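Local structure of glutathione s-transferase (Oryza sativa, 1OYJ) at residues 18-23 with 166-171. The protein catalyses the conjugation of reduced glutathione to a wide range of exogenous and endogenous hydrophobic electrophiles, herbicides among them. Sequence-based numbering, arbitrary orientation.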
ATOM      1  N   GLY A  18     -14.145   1.873  -4.192  1.00 20.02           N
ATOM      2  CA  GLY A  18     -15.314   1.217  -3.579  1.00 19.43           C
ATOM      3  C   GLY A  18     -15.831   0.087  -4.477  1.00 20.65           C
ATOM      4  O   GLY A  18     -16.163  -0.975  -4.040  1.00 20.32           O
ATOM      5  N   GLN A  19     -15.760   0.265  -5.766  1.00 20.35           N
ATOM      6  CA  GLN A  19     -16.130  -0.805  -6.658  1.00 20.45           C
ATOM      7  C   GLN A  19     -15.306  -2.104  -6.456  1.00 20.00           C
ATOM      8  O   GLN A  19     -15.831  -3.176  -6.618  1.00 18.60           O
ATOM      9  CB  GLN A  19     -16.095  -0.332  -8.097  1.00 19.78           C
ATOM     10  CG  GLN A  19     -17.289   0.643  -8.427  1.00 22.57           C
ATOM     11  CD  GLN A  19     -16.976   1.452  -9.644  1.00 23.93           C
ATOM     12  OE1 GLN A  19     -15.998   1.179 -10.271  1.00 23.32           O
ATOM     13  NE2 GLN A  19     -17.781   2.482  -9.957  1.00 18.58           N
ATOM     14  N   ARG A  20     -14.006  -1.991  -6.137  1.00 18.68           N
ATOM     15  CA  ARG A  20     -13.278  -3.117  -5.781  1.00 20.53           C
ATOM     16  C   ARG A  20     -13.963  -3.959  -4.730  1.00 20.24           C
ATOM     17  O   ARG A  20     -13.983  -5.179  -4.860  1.00 19.24           O
ATOM     18  CB  ARG A  20     -11.861  -2.826  -5.242  1.00 21.45           C
ATOM     19  CG  ARG A  20     -10.938  -2.127  -6.168  1.00 21.83           C
ATOM     20  CD  ARG A  20      -9.713  -1.586  -5.488  1.00 18.90           C
ATOM     21  NE  ARG A  20      -8.714  -1.156  -6.435  1.00 19.30           N
ATOM     22  CZ  ARG A  20      -7.552  -0.636  -6.120  1.00 21.04           C
ATOM     23  NH1 ARG A  20      -7.291  -0.262  -4.866  1.00 18.82           N
ATOM     24  NH2 ARG A  20      -6.651  -0.451  -7.058  1.00 17.47           N
ATOM     25  N   CYS A  21     -14.363  -3.329  -3.651  1.00 21.44           N
ATOM     26  CA  CYS A  21     -14.882  -4.025  -2.540  1.00 21.35           C
ATOM     27  C   CYS A  21     -16.269  -4.570  -2.922  1.00 20.43           C
ATOM     28  O   CYS A  21     -16.682  -5.633  -2.465  1.00 20.34           O
ATOM     29  CB  CYS A  21     -15.058  -3.081  -1.367  1.00 24.17           C
ATOM     30  SG  CYS A  21     -13.618  -2.117  -0.944  1.00 25.63           S
ATOM     31  N   ARG A  22     -17.023  -3.817  -3.725  1.00 18.54           N
ATOM     32  CA  ARG A  22     -18.327  -4.379  -4.202  1.00 20.66           C
ATOM     33  C   ARG A  22     -18.136  -5.712  -4.984  1.00 19.64           C
ATOM     34  O   ARG A  22     -18.902  -6.693  -4.739  1.00 20.11           O
ATOM     35  CB  ARG A  22     -19.157  -3.418  -5.103  1.00 19.86           C
ATOM     36  CG  ARG A  22     -19.616  -2.102  -4.325  1.00 23.00           C
ATOM     37  CD  ARG A  22     -20.154  -0.953  -5.209  1.00 24.59           C
ATOM     38  NE  ARG A  22     -19.440   0.273  -5.049  1.00 24.90           N
ATOM     39  CZ  ARG A  22     -19.559   1.293  -5.859  1.00 25.60           C
ATOM     40  NH1 ARG A  22     -18.822   2.359  -5.665  1.00 26.38           N
ATOM     41  NH2 ARG A  22     -20.359   1.222  -6.902  1.00 24.84           N
ATOM     42  N   ILE A  23     -17.221  -5.695  -5.950  1.00 17.77           N
ATOM     43  CA  ILE A  23     -16.950  -6.889  -6.781  1.00 19.13           C
ATOM     44  C   ILE A  23     -16.473  -8.045  -5.924  1.00 19.94           C
ATOM     45  O   ILE A  23     -16.879  -9.162  -6.120  1.00 22.77           O
ATOM     46  CB  ILE A  23     -15.937  -6.507  -7.862  1.00 17.78           C
ATOM     47  CG1 ILE A  23     -16.643  -5.572  -8.860  1.00 16.66           C
ATOM     48  CG2 ILE A  23     -15.309  -7.684  -8.573  1.00 18.84           C
ATOM     49  CD1 ILE A  23     -15.579  -4.822  -9.726  1.00 19.90           C
ATOM     50  N   ASP A 166      -6.651  -8.724 -10.282  1.00 16.99           N
ATOM     51  CA  ASP A 166      -7.733  -8.520 -11.224  1.00 18.56           C
ATOM     52  C   ASP A 166      -8.784  -7.555 -10.606  1.00 17.81           C
ATOM     53  O   ASP A 166      -9.221  -6.631 -11.238  1.00 18.28           O
ATOM     54  CB  ASP A 166      -8.417  -9.749 -11.611  1.00 18.51           C
ATOM     55  CG  ASP A 166      -7.475 -10.771 -12.285  1.00 19.88           C
ATOM     56  OD1 ASP A 166      -7.043 -10.567 -13.443  1.00 20.05           O
ATOM     57  OD2 ASP A 166      -7.220 -11.827 -11.665  1.00 22.83           O
ATOM     58  N   VAL A 167      -9.156  -7.839  -9.382  1.00 15.54           N
ATOM     59  CA  VAL A 167     -10.095  -7.004  -8.677  1.00 17.35           C
ATOM     60  C   VAL A 167      -9.594  -5.617  -8.460  1.00 16.11           C
ATOM     61  O   VAL A 167     -10.334  -4.636  -8.660  1.00 16.64           O
ATOM     62  CB  VAL A 167     -10.641  -7.713  -7.437  1.00 14.48           C
ATOM     63  CG1 VAL A 167     -11.622  -6.784  -6.701  1.00 17.25           C
ATOM     64  CG2 VAL A 167     -11.427  -8.941  -7.835  1.00 18.30           C
ATOM     65  N   ALA A 168      -8.343  -5.453  -8.081  1.00 17.03           N
ATOM     66  CA  ALA A 168      -7.792  -4.108  -7.905  1.00 18.14           C
ATOM     67  C   ALA A 168      -7.836  -3.265  -9.186  1.00 18.90           C
ATOM     68  O   ALA A 168      -8.011  -2.065  -9.116  1.00 16.25           O
ATOM     69  CB  ALA A 168      -6.388  -4.188  -7.427  1.00 20.68           C
ATOM     70  N   LEU A 169      -7.605  -3.894 -10.342  1.00 15.27           N
ATOM     71  CA  LEU A 169      -7.439  -3.117 -11.573  1.00 15.64           C
ATOM     72  C   LEU A 169      -8.786  -2.965 -12.327  1.00 15.36           C
ATOM     73  O   LEU A 169      -9.023  -1.977 -13.026  1.00 15.88           O
ATOM     74  CB  LEU A 169      -6.495  -3.898 -12.523  1.00 15.77           C
ATOM     75  CG  LEU A 169      -6.189  -3.216 -13.875  1.00 16.09           C
ATOM     76  CD1 LEU A 169      -5.709  -1.808 -13.723  1.00 15.90           C
ATOM     77  CD2 LEU A 169      -5.170  -4.020 -14.651  1.00 15.92           C
ATOM     78  N   VAL A 170      -9.671  -3.963 -12.171  1.00 15.63           N
ATOM     79  CA  VAL A 170     -10.856  -4.000 -13.100  1.00 17.11           C
ATOM     80  C   VAL A 170     -11.757  -2.779 -13.114  1.00 16.35           C
ATOM     81  O   VAL A 170     -12.215  -2.406 -14.175  1.00 17.14           O
ATOM     82  CB  VAL A 170     -11.642  -5.267 -13.003  1.00 16.07           C
ATOM     83  CG1 VAL A 170     -12.372  -5.378 -11.756  1.00 17.29           C
ATOM     84  CG2 VAL A 170     -12.539  -5.499 -14.251  1.00 16.91           C
ATOM     85  N   PRO A 171     -11.975  -2.106 -11.983  1.00 16.61           N
ATOM     86  CA  PRO A 171     -12.790  -0.893 -12.060  1.00 17.49           C
ATOM     87  C   PRO A 171     -12.249   0.177 -12.998  1.00 17.77           C
ATOM     88  O   PRO A 171     -13.019   0.896 -13.642  1.00 17.75           O
ATOM     89  CB  PRO A 171     -12.900  -0.417 -10.620  1.00 19.34           C
ATOM     90  CG  PRO A 171     -12.608  -1.703  -9.788  1.00 18.49           C
ATOM     91  CD  PRO A 171     -11.578  -2.425 -10.596  1.00 16.32           C
TER
HETATM   92  O   HOH W   1     -14.780   2.695 -12.156  1.00 41.20           O
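Arg-20 reaches across to Ala-168 and makes the direct polar link between helix 16-28 of the thioredoxin-like N-terminal domain and helix 164-169 of the all-helical C-terminal domain. Its NE and NH2 each lie 2.9 Å from the carbonyl O of Ala-168, a side-on grip on a single acceptor. That oxygen sits at the guanidinium edge, 12° out of its plane. NE approaches in the carbonyl plane on a lone pair, whereas NH2 stands above that plane; neither bond is straight, with N-H...O angles of 138° and 141°. An extended chain from CG to NE carries the group this far, and CB of Ala-168 covers one guanidinium face.

A second polar link passes through a water, which donates to Gln-19 OE1 at 2.7 Å and to Pro-171 O. The amide NE2 of Gln-19 is held by Trp-13 O.

Apolar contacts complete the interface. The Pro-171 ring lies between the two polar links and packs on both Gln-19 and Arg-20, its CG 4.0 Å from Arg-20 CG. One turn further along helix 16-28, Ile-23 CD1 meets Val-170 CG1 at 3.8 Å, while its CG2 branch slides past Val-167 CG2 at 4.1 Å.

All seven touching residues are buried, so the two-nitrogen grip satisfies a C-terminal-domain carbonyl inside the interface. Arg-20 NH1 also forms a salt bridge with Asp-112 and a hydrogen bond with Ser-69 OG of the glutathione site. The chemistry thus implies a buried cation, probably stabilised by Asp-112, that ties the domain interface to the edge of the glutathione pocket.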